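Local coordinates for protein aminoglycoside phosphotransferase (Mycobacterium smegmatis, PDB 6EF6) that phosphorylates (S)-1-amino-2-propanol, acting as the aminopropanol kinase associated with the aminoacetone utilization microcompartment, at residues Val28-Gln33 with Leu68-Gln73; Ser83-Leu88 with Pro100-Ala105. One frame throughout, in Å; residues are numbered along the deposited sequence.

Contact 1: Val28-Gln33 with Leu68-Gln73. With BEZ (benzoic acid), chain B.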
ATOM      1  N   VAL A  28       7.295 -21.120   3.830  1.00 65.01           N
ATOM      2  CA  VAL A  28       6.292 -22.008   4.408  1.00 56.16           C
ATOM      3  C   VAL A  28       6.827 -22.642   5.680  1.00 51.76           C
ATOM      4  O   VAL A  28       6.090 -22.814   6.657  1.00 50.14           O
ATOM      5  CB  VAL A  28       5.872 -23.073   3.383  1.00 64.72           C
ATOM      6  CG1 VAL A  28       4.998 -24.135   4.039  1.00 69.04           C
ATOM      7  CG2 VAL A  28       5.138 -22.421   2.223  1.00 69.57           C
ATOM      8  N   THR A  29       8.114 -23.011   5.684  1.00 50.94           N
ATOM      9  CA  THR A  29       8.720 -23.565   6.890  1.00 51.52           C
ATOM     10  C   THR A  29       8.771 -22.524   8.001  1.00 42.56           C
ATOM     11  O   THR A  29       8.626 -22.873   9.174  1.00 49.01           O
ATOM     12  CB  THR A  29      10.125 -24.119   6.618  1.00 58.40           C
ATOM     13  OG1 THR A  29      11.049 -23.046   6.407  1.00 65.29           O
ATOM     14  CG2 THR A  29      10.131 -25.036   5.407  1.00 57.79           C
ATOM     15  N   ILE A  30       8.965 -21.246   7.662  1.00 41.88           N
ATOM     16  CA  ILE A  30       8.904 -20.212   8.689  1.00 39.93           C
ATOM     17  C   ILE A  30       7.502 -20.136   9.264  1.00 39.59           C
ATOM     18  O   ILE A  30       7.318 -20.015  10.481  1.00 36.80           O
ATOM     19  CB  ILE A  30       9.387 -18.857   8.140  1.00 46.20           C
ATOM     20  CG1 ILE A  30      10.893 -18.923   7.896  1.00 53.85           C
ATOM     21  CG2 ILE A  30       9.076 -17.721   9.124  1.00 48.78           C
ATOM     22  CD1 ILE A  30      11.331 -18.122   6.723  1.00 63.05           C
ATOM     23  N   ALA A  31       6.487 -20.197   8.404  1.00 36.48           N
ATOM     24  CA  ALA A  31       5.119 -20.184   8.890  1.00 33.42           C
ATOM     25  C   ALA A  31       4.855 -21.356   9.821  1.00 34.13           C
ATOM     26  O   ALA A  31       4.220 -21.189  10.868  1.00 33.43           O
ATOM     27  CB  ALA A  31       4.140 -20.160   7.717  1.00 34.45           C
ATOM     28  N   GLN A  32       5.373 -22.536   9.483  1.00 38.68           N
ATOM     29  CA  GLN A  32       5.183 -23.700  10.342  1.00 38.72           C
ATOM     30  C   GLN A  32       5.901 -23.524  11.669  1.00 39.41           C
ATOM     31  O   GLN A  32       5.342 -23.825  12.729  1.00 39.72           O
ATOM     32  CB  GLN A  32       5.711 -24.952   9.640  1.00 46.62           C
ATOM     33  CG  GLN A  32       4.743 -25.571   8.681  1.00 48.40           C
ATOM     34  CD  GLN A  32       5.267 -26.891   8.143  1.00 63.27           C
ATOM     35  OE1 GLN A  32       5.001 -27.953   8.701  1.00 71.15           O
ATOM     36  NE2 GLN A  32       6.034 -26.825   7.064  1.00 71.44           N
ATOM     37  N   GLN A  33       7.157 -23.063  11.631  1.00 41.11           N
ATOM     38  CA  GLN A  33       7.854 -22.769  12.881  1.00 41.32           C
ATOM     39  C   GLN A  33       7.028 -21.838  13.743  1.00 34.93           C
ATOM     40  O   GLN A  33       6.960 -22.006  14.968  1.00 37.41           O
ATOM     41  CB  GLN A  33       9.204 -22.111  12.609  1.00 52.05           C
ATOM     42  CG  GLN A  33      10.239 -23.001  11.935  1.00 59.64           C
ATOM     43  CD  GLN A  33      11.563 -22.282  11.755  1.00 64.02           C
ATOM     44  OE1 GLN A  33      12.157 -21.805  12.723  1.00 67.55           O
ATOM     45  NE2 GLN A  33      12.019 -22.177  10.512  1.00 65.29           N
ATOM     46  N   LEU A  68      -1.789 -15.725   8.963  1.00 25.13           N
ATOM     47  CA  LEU A  68      -0.412 -15.573   9.417  1.00 28.03           C
ATOM     48  C   LEU A  68       0.396 -14.807   8.367  1.00 26.00           C
ATOM     49  O   LEU A  68       0.469 -15.234   7.207  1.00 29.69           O
ATOM     50  CB  LEU A  68       0.198 -16.955   9.674  1.00 30.99           C
ATOM     51  CG  LEU A  68       1.513 -16.981  10.413  1.00 36.49           C
ATOM     52  CD1 LEU A  68       1.344 -16.558  11.848  1.00 34.63           C
ATOM     53  CD2 LEU A  68       2.071 -18.417  10.360  1.00 41.14           C
ATOM     54  N   ARG A  69       0.995 -13.686   8.753  1.00 25.12           N
ATOM     55  CA  ARG A  69       1.812 -12.870   7.859  1.00 22.60           C
ATOM     56  C   ARG A  69       3.300 -13.060   8.173  1.00 24.62           C
ATOM     57  O   ARG A  69       3.753 -12.707   9.271  1.00 27.96           O
ATOM     58  CB  ARG A  69       1.438 -11.396   8.026  1.00 26.62           C
ATOM     59  CG  ARG A  69       2.246 -10.436   7.173  1.00 25.63           C
ATOM     60  CD  ARG A  69       1.730  -9.008   7.364  1.00 25.43           C
ATOM     61  NE  ARG A  69       2.172  -8.446   8.622  1.00 24.10           N
ATOM     62  CZ  ARG A  69       1.873  -7.207   9.020  1.00 22.31           C
ATOM     63  NH1 ARG A  69       1.052  -6.434   8.298  1.00 22.09           N
ATOM     64  NH2 ARG A  69       2.419  -6.753  10.123  1.00 25.84           N
ATOM     65  N   VAL A  70       4.064 -13.582   7.217  1.00 24.19           N
ATOM     66  CA  VAL A  70       5.510 -13.761   7.370  1.00 25.95           C
ATOM     67  C   VAL A  70       6.210 -12.604   6.652  1.00 27.04           C
ATOM     68  O   VAL A  70       6.154 -12.492   5.426  1.00 27.98           O
ATOM     69  CB  VAL A  70       5.974 -15.116   6.819  1.00 26.00           C
ATOM     70  CG1 VAL A  70       7.509 -15.258   6.925  1.00 28.21           C
ATOM     71  CG2 VAL A  70       5.311 -16.273   7.562  1.00 29.35           C
ATOM     72  N   HIS A  71       6.893 -11.739   7.399  1.00 27.41           N
ATOM     73  CA  HIS A  71       7.485 -10.544   6.806  1.00 26.62           C
ATOM     74  C   HIS A  71       8.698 -10.901   5.970  1.00 29.59           C
ATOM     75  O   HIS A  71       9.531 -11.730   6.354  1.00 30.60           O
ATOM     76  CB  HIS A  71       7.895  -9.574   7.908  1.00 26.52           C
ATOM     77  CG  HIS A  71       6.742  -8.869   8.533  1.00 23.20           C
ATOM     78  ND1 HIS A  71       6.358  -7.609   8.141  1.00 24.48           N
ATOM     79  CD2 HIS A  71       5.876  -9.244   9.500  1.00 24.00           C
ATOM     80  CE1 HIS A  71       5.291  -7.248   8.838  1.00 25.08           C
ATOM     81  NE2 HIS A  71       4.993  -8.213   9.687  1.00 23.55           N
ATOM     82  N   ARG A  72       8.792 -10.284   4.802  1.00 28.65           N
ATOM     83  CA  ARG A  72       9.962 -10.519   3.998  1.00 32.10           C
ATOM     84  C   ARG A  72      11.210  -9.985   4.701  1.00 31.50           C
ATOM     85  O   ARG A  72      11.146  -9.194   5.645  1.00 34.47           O
ATOM     86  CB  ARG A  72       9.784  -9.974   2.589  1.00 37.63           C
ATOM     87  CG  ARG A  72       9.602  -8.509   2.507  1.00 40.62           C
ATOM     88  CD  ARG A  72       9.370  -8.174   1.051  1.00 46.50           C
ATOM     89  NE  ARG A  72       9.372  -6.744   0.798  1.00 49.76           N
ATOM     90  CZ  ARG A  72       8.315  -5.960   0.960  1.00 53.85           C
ATOM     91  NH1 ARG A  72       8.409  -4.666   0.692  1.00 59.55           N
ATOM     92  NH2 ARG A  72       7.164  -6.468   1.383  1.00 56.28           N
ATOM     93  N   GLN A  73      12.353 -10.503   4.271  1.00 37.96           N
ATOM     94  CA  GLN A  73      13.610 -10.215   4.936  1.00 44.58           C
ATOM     95  C   GLN A  73      13.997  -8.758   4.732  1.00 45.79           C
ATOM     96  O   GLN A  73      13.812  -8.197   3.653  1.00 45.31           O
ATOM     97  CB  GLN A  73      14.703 -11.127   4.363  1.00 49.38           C
ATOM     98  CG  GLN A  73      16.109 -10.740   4.759  1.00 69.13           C
ATOM     99  CD  GLN A  73      17.156 -11.631   4.121  1.00 78.36           C
ATOM    100  OE1 GLN A  73      16.984 -12.848   4.038  1.00 75.18           O
ATOM    101  NE2 GLN A  73      18.244 -11.023   3.652  1.00 81.24           N
TER
HETATM  102  C   BEZ B 401      -1.514  -8.194   6.004  1.00 33.55           C
HETATM  103  O1  BEZ B 401      -1.228  -7.235   6.721  1.00 31.00           O
HETATM  104  O2  BEZ B 401      -0.693  -8.582   5.125  1.00 36.59           O
HETATM  105  C1  BEZ B 401      -2.834  -8.859   6.203  1.00 28.18           C
HETATM  106  C2  BEZ B 401      -3.381  -9.642   5.204  1.00 32.25           C
HETATM  107  C3  BEZ B 401      -4.612 -10.255   5.412  1.00 35.12           C
HETATM  108  C4  BEZ B 401      -5.290 -10.067   6.608  1.00 34.21           C
HETATM  109  C5  BEZ B 401      -4.732  -9.279   7.611  1.00 29.93           C
HETATM  110  C6  BEZ B 401      -3.513  -8.671   7.398  1.00 33.39           C
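V70 and L68 reach out from one side of strand 64-70 to meet A31 and I30 on helix 28-35. V70 loses the most surface to the contact, and its two methyls have separate partners. CG1, anti to the backbone N (chi1 177°), lies 3.7 Å from I30 CG2, and the two side chains cross obliquely. CG2, the other branch, lies 4.1 Å from A31 CB. That same methyl of A31 is shared with L68, whose CD2 comes within 3.8 Å of A31 CB. L68 CD2 also comes 3.5 Å from A31 O, so one leucine methyl covers both the side chain and the carbonyl of A31. All these contacts are apolar or van der Waals, and the four residues are buried.

The pattern is that of a helix laid over an antiparallel five-stranded sheet, here the N-terminal lobe of a protein-kinase-like fold. Strand 64-70 is the middle strand, and the segment axes run 9.0 Å apart at 128°. Y57, from neighbouring strand 55-61, touches A31 as well.

R69, between the two apolar residues, extends to the other side of the sheet. Its chain bends at chi3, and NH1 donates to benzoate O1 at 2.9 Å through a fairly bent bond (137°). The carboxylate oxygen lies at the edge of the guanidinium, near its plane, and R69 CD is 3.3 Å from O2 of the benzoic acid.

Contact 2: Ser83-Leu88 with Pro100-Ala105. With BEZ (benzoic acid), chain B.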
ATOM      1  N   SER A  83       4.944  -0.450  15.635  1.00 21.09           N
ATOM      2  CA  SER A  83       4.290   0.826  15.380  1.00 21.22           C
ATOM      3  C   SER A  83       3.090   0.684  14.443  1.00 20.05           C
ATOM      4  O   SER A  83       2.062   1.345  14.643  1.00 22.56           O
ATOM      5  CB  SER A  83       5.311   1.838  14.867  1.00 22.57           C
ATOM      6  OG  SER A  83       6.201   2.204  15.920  1.00 25.54           O
ATOM      7  N   GLU A  84       3.198  -0.141  13.387  1.00 19.71           N
ATOM      8  CA  GLU A  84       2.039  -0.424  12.543  1.00 19.04           C
ATOM      9  C   GLU A  84       0.921  -0.969  13.409  1.00 18.47           C
ATOM     10  O   GLU A  84      -0.230  -0.547  13.293  1.00 18.84           O
ATOM     11  CB  GLU A  84       2.409  -1.469  11.480  1.00 18.29           C
ATOM     12  CG  GLU A  84       1.193  -1.973  10.659  1.00 17.77           C
ATOM     13  CD  GLU A  84       1.384  -3.371  10.042  1.00 26.14           C
ATOM     14  OE1 GLU A  84       2.484  -3.948  10.163  1.00 23.72           O
ATOM     15  OE2 GLU A  84       0.411  -3.874   9.433  1.00 21.64           O
ATOM     16  N   LEU A  85       1.244  -1.962  14.243  1.00 19.28           N
ATOM     17  CA  LEU A  85       0.235  -2.607  15.083  1.00 20.40           C
ATOM     18  C   LEU A  85      -0.381  -1.624  16.079  1.00 22.56           C
ATOM     19  O   LEU A  85      -1.564  -1.734  16.385  1.00 23.45           O
ATOM     20  CB  LEU A  85       0.805  -3.861  15.775  1.00 21.91           C
ATOM     21  CG  LEU A  85       1.412  -4.923  14.812  1.00 20.99           C
ATOM     22  CD1 LEU A  85       1.819  -6.147  15.597  1.00 23.27           C
ATOM     23  CD2 LEU A  85       0.509  -5.290  13.647  1.00 22.68           C
ATOM     24  N   ASP A  86       0.385  -0.647  16.562  1.00 21.32           N
ATOM     25  CA  ASP A  86      -0.195   0.392  17.423  1.00 21.02           C
ATOM     26  C   ASP A  86      -1.214   1.239  16.666  1.00 22.76           C
ATOM     27  O   ASP A  86      -2.257   1.612  17.219  1.00 24.11           O
ATOM     28  CB  ASP A  86       0.914   1.291  17.954  1.00 23.86           C
ATOM     29  CG  ASP A  86       1.759   0.624  19.061  1.00 26.52           C
ATOM     30  OD1 ASP A  86       1.281  -0.373  19.660  1.00 27.03           O
ATOM     31  OD2 ASP A  86       2.886   1.106  19.280  1.00 28.77           O
ATOM     32  N   TRP A  87      -0.966   1.544  15.374  1.00 19.78           N
ATOM     33  CA  TRP A  87      -1.991   2.251  14.624  1.00 19.34           C
ATOM     34  C   TRP A  87      -3.226   1.378  14.443  1.00 21.29           C
ATOM     35  O   TRP A  87      -4.365   1.864  14.576  1.00 20.80           O
ATOM     36  CB  TRP A  87      -1.460   2.734  13.279  1.00 18.59           C
ATOM     37  CG  TRP A  87      -2.340   3.739  12.594  1.00 18.09           C
ATOM     38  CD1 TRP A  87      -3.294   4.513  13.166  1.00 18.56           C
ATOM     39  CD2 TRP A  87      -2.361   4.088  11.192  1.00 16.21           C
ATOM     40  NE1 TRP A  87      -3.908   5.304  12.235  1.00 18.02           N
ATOM     41  CE2 TRP A  87      -3.371   5.057  10.997  1.00 16.68           C
ATOM     42  CE3 TRP A  87      -1.650   3.646  10.091  1.00 17.05           C
ATOM     43  CZ2 TRP A  87      -3.634   5.642   9.781  1.00 16.82           C
ATOM     44  CZ3 TRP A  87      -1.934   4.198   8.862  1.00 17.36           C
ATOM     45  CH2 TRP A  87      -2.935   5.178   8.697  1.00 15.84           C
ATOM     46  N   LEU A  88      -3.034   0.089  14.122  1.00 20.55           N
ATOM     47  CA  LEU A  88      -4.197  -0.778  13.977  1.00 22.72           C
ATOM     48  C   LEU A  88      -5.019  -0.798  15.248  1.00 22.11           C
ATOM     49  O   LEU A  88      -6.254  -0.748  15.193  1.00 23.35           O
ATOM     50  CB  LEU A  88      -3.800  -2.219  13.610  1.00 21.67           C
ATOM     51  CG  LEU A  88      -3.035  -2.454  12.336  1.00 21.35           C
ATOM     52  CD1 LEU A  88      -2.782  -3.956  12.126  1.00 23.53           C
ATOM     53  CD2 LEU A  88      -3.752  -1.853  11.141  1.00 22.76           C
ATOM     54  N   PRO A 100      -7.497  -5.255  10.642  1.00 22.24           N
ATOM     55  CA  PRO A 100      -7.217  -6.566  11.246  1.00 25.09           C
ATOM     56  C   PRO A 100      -7.004  -6.472  12.745  1.00 23.14           C
ATOM     57  O   PRO A 100      -6.547  -5.455  13.268  1.00 24.59           O
ATOM     58  CB  PRO A 100      -5.924  -7.010  10.560  1.00 29.83           C
ATOM     59  CG  PRO A 100      -5.842  -6.143   9.276  1.00 33.09           C
ATOM     60  CD  PRO A 100      -6.409  -4.840   9.735  1.00 23.70           C
ATOM     61  N   THR A 101      -7.315  -7.580  13.421  1.00 25.75           N
ATOM     62  CA  THR A 101      -7.084  -7.745  14.851  1.00 23.14           C
ATOM     63  C   THR A 101      -5.926  -8.705  15.073  1.00 24.43           C
ATOM     64  O   THR A 101      -5.946  -9.842  14.595  1.00 24.53           O
ATOM     65  CB  THR A 101      -8.318  -8.317  15.540  1.00 27.90           C
ATOM     66  OG1 THR A 101      -9.423  -7.410  15.382  1.00 33.02           O
ATOM     67  CG2 THR A 101      -8.061  -8.494  17.016  1.00 27.75           C
ATOM     68  N   VAL A 102      -4.928  -8.260  15.829  1.00 24.37           N
ATOM     69  CA  VAL A 102      -3.763  -9.088  16.070  1.00 23.45           C
ATOM     70  C   VAL A 102      -4.123 -10.216  17.039  1.00 26.98           C
ATOM     71  O   VAL A 102      -4.864 -10.016  18.011  1.00 25.68           O
ATOM     72  CB  VAL A 102      -2.628  -8.205  16.620  1.00 24.78           C
ATOM     73  CG1 VAL A 102      -1.476  -9.089  17.121  1.00 33.46           C
ATOM     74  CG2 VAL A 102      -2.134  -7.260  15.575  1.00 28.97           C
ATOM     75  N   VAL A 103      -3.612 -11.412  16.764  1.00 27.82           N
ATOM     76  CA  VAL A 103      -3.694 -12.553  17.684  1.00 28.22           C
ATOM     77  C   VAL A 103      -2.362 -12.634  18.423  1.00 27.43           C
ATOM     78  O   VAL A 103      -1.343 -12.946  17.793  1.00 29.23           O
ATOM     79  CB  VAL A 103      -3.963 -13.855  16.921  1.00 29.48           C
ATOM     80  CG1 VAL A 103      -3.884 -15.088  17.853  1.00 30.87           C
ATOM     81  CG2 VAL A 103      -5.293 -13.788  16.267  1.00 30.64           C
ATOM     82  N   PRO A 104      -2.314 -12.366  19.719  1.00 30.46           N
ATOM     83  CA  PRO A 104      -1.034 -12.492  20.419  1.00 32.15           C
ATOM     84  C   PRO A 104      -0.568 -13.934  20.512  1.00 31.05           C
ATOM     85  O   PRO A 104      -1.365 -14.878  20.533  1.00 30.34           O
ATOM     86  CB  PRO A 104      -1.326 -11.927  21.815  1.00 34.15           C
ATOM     87  CG  PRO A 104      -2.508 -11.030  21.617  1.00 36.61           C
ATOM     88  CD  PRO A 104      -3.330 -11.723  20.569  1.00 35.57           C
ATOM     89  N   ALA A 105       0.751 -14.076  20.565  1.00 30.39           N
ATOM     90  CA  ALA A 105       1.385 -15.375  20.739  1.00 28.76           C
ATOM     91  C   ALA A 105       1.137 -15.881  22.154  1.00 32.14           C
ATOM     92  O   ALA A 105       0.527 -15.194  22.992  1.00 30.55           O
ATOM     93  CB  ALA A 105       2.882 -15.275  20.476  1.00 35.45           C
TER
HETATM   94  C   BEZ B 401      -1.514  -8.194   6.004  1.00 33.55           C
HETATM   95  O1  BEZ B 401      -1.228  -7.235   6.721  1.00 31.00           O
HETATM   96  O2  BEZ B 401      -0.693  -8.582   5.125  1.00 36.59           O
HETATM   97  C1  BEZ B 401      -2.834  -8.859   6.203  1.00 28.18           C
HETATM   98  C2  BEZ B 401      -3.381  -9.642   5.204  1.00 32.25           C
HETATM   99  C3  BEZ B 401      -4.612 -10.255   5.412  1.00 35.12           C
HETATM  100  C4  BEZ B 401      -5.290 -10.067   6.608  1.00 34.21           C
HETATM  101  C5  BEZ B 401      -4.732  -9.279   7.611  1.00 29.93           C
HETATM  102  C6  BEZ B 401      -3.513  -8.671   7.398  1.00 33.39           C
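The P100 ring has L88 and the bound benzoate on opposite sides of its mean plane. On one side L88 CD2 stands 4.2 Å from P100 CD, displaced outward past that atom. On the other, P100 CG is 3.7 Å from benzoate C5, and the exo pucker tips this flap atom toward the ligand. Seen from the benzoate, the proline does not stack: CG lies outside the ring's rim at C5 and C6, raised out of the ring plane, with CB 3.9 Å from C5. L88 CD1 also comes within 4.2 Å of P100 O.

About one helical turn earlier, L85 makes the second apolar contact. V102 CG2 touches both branches of the leucine, at 3.8 Å from L85 CD2 and 4.1 Å from L85 CD1, and the two side chains cross at about a right angle. The valine torsion (chi1 170°) turns CG1 anti to the backbone N and leaves CG2 for the leucine. The contact is thus two leucines of helix 78-94 set on P100 and V102, with 177 Å² buried in total.

F129 of strand 124-130 touches both P100 and V102, and F253 packs on L88. T101 and V103 pair by backbone hydrogen bonds with E130 and H128, which ties 100-105 to that strand. Helix 78-94 probably corresponds to helix C of protein-kinase-like folds, as its place after the third strand and its E84 salt bridge to R69 suggest, and P100 forms part of the wall of the benzoate pocket, which probably corresponds to the nucleotide cleft.

The two contacts come in series along the chain, contact 1 closing before contact 2 opens, with their centres about 17 Å apart. Strand 64-70 of the first is followed, after the loop 71-77, by helix 78-94 of the second. A 2.8 Å salt bridge between R69 NH2 and E84 OE1 joins them, which is consistent with the strand-3 to helix-C ion pair of protein kinases, an arginine probably standing where those enzymes have lysine. Both also touch the same benzoic acid. Strand 124-130 links them further, pairing with strand 64-70 and with 100-105, so the sheet and the loop each supply part of the pocket wall, and helix 78-94 is tied to it through R69.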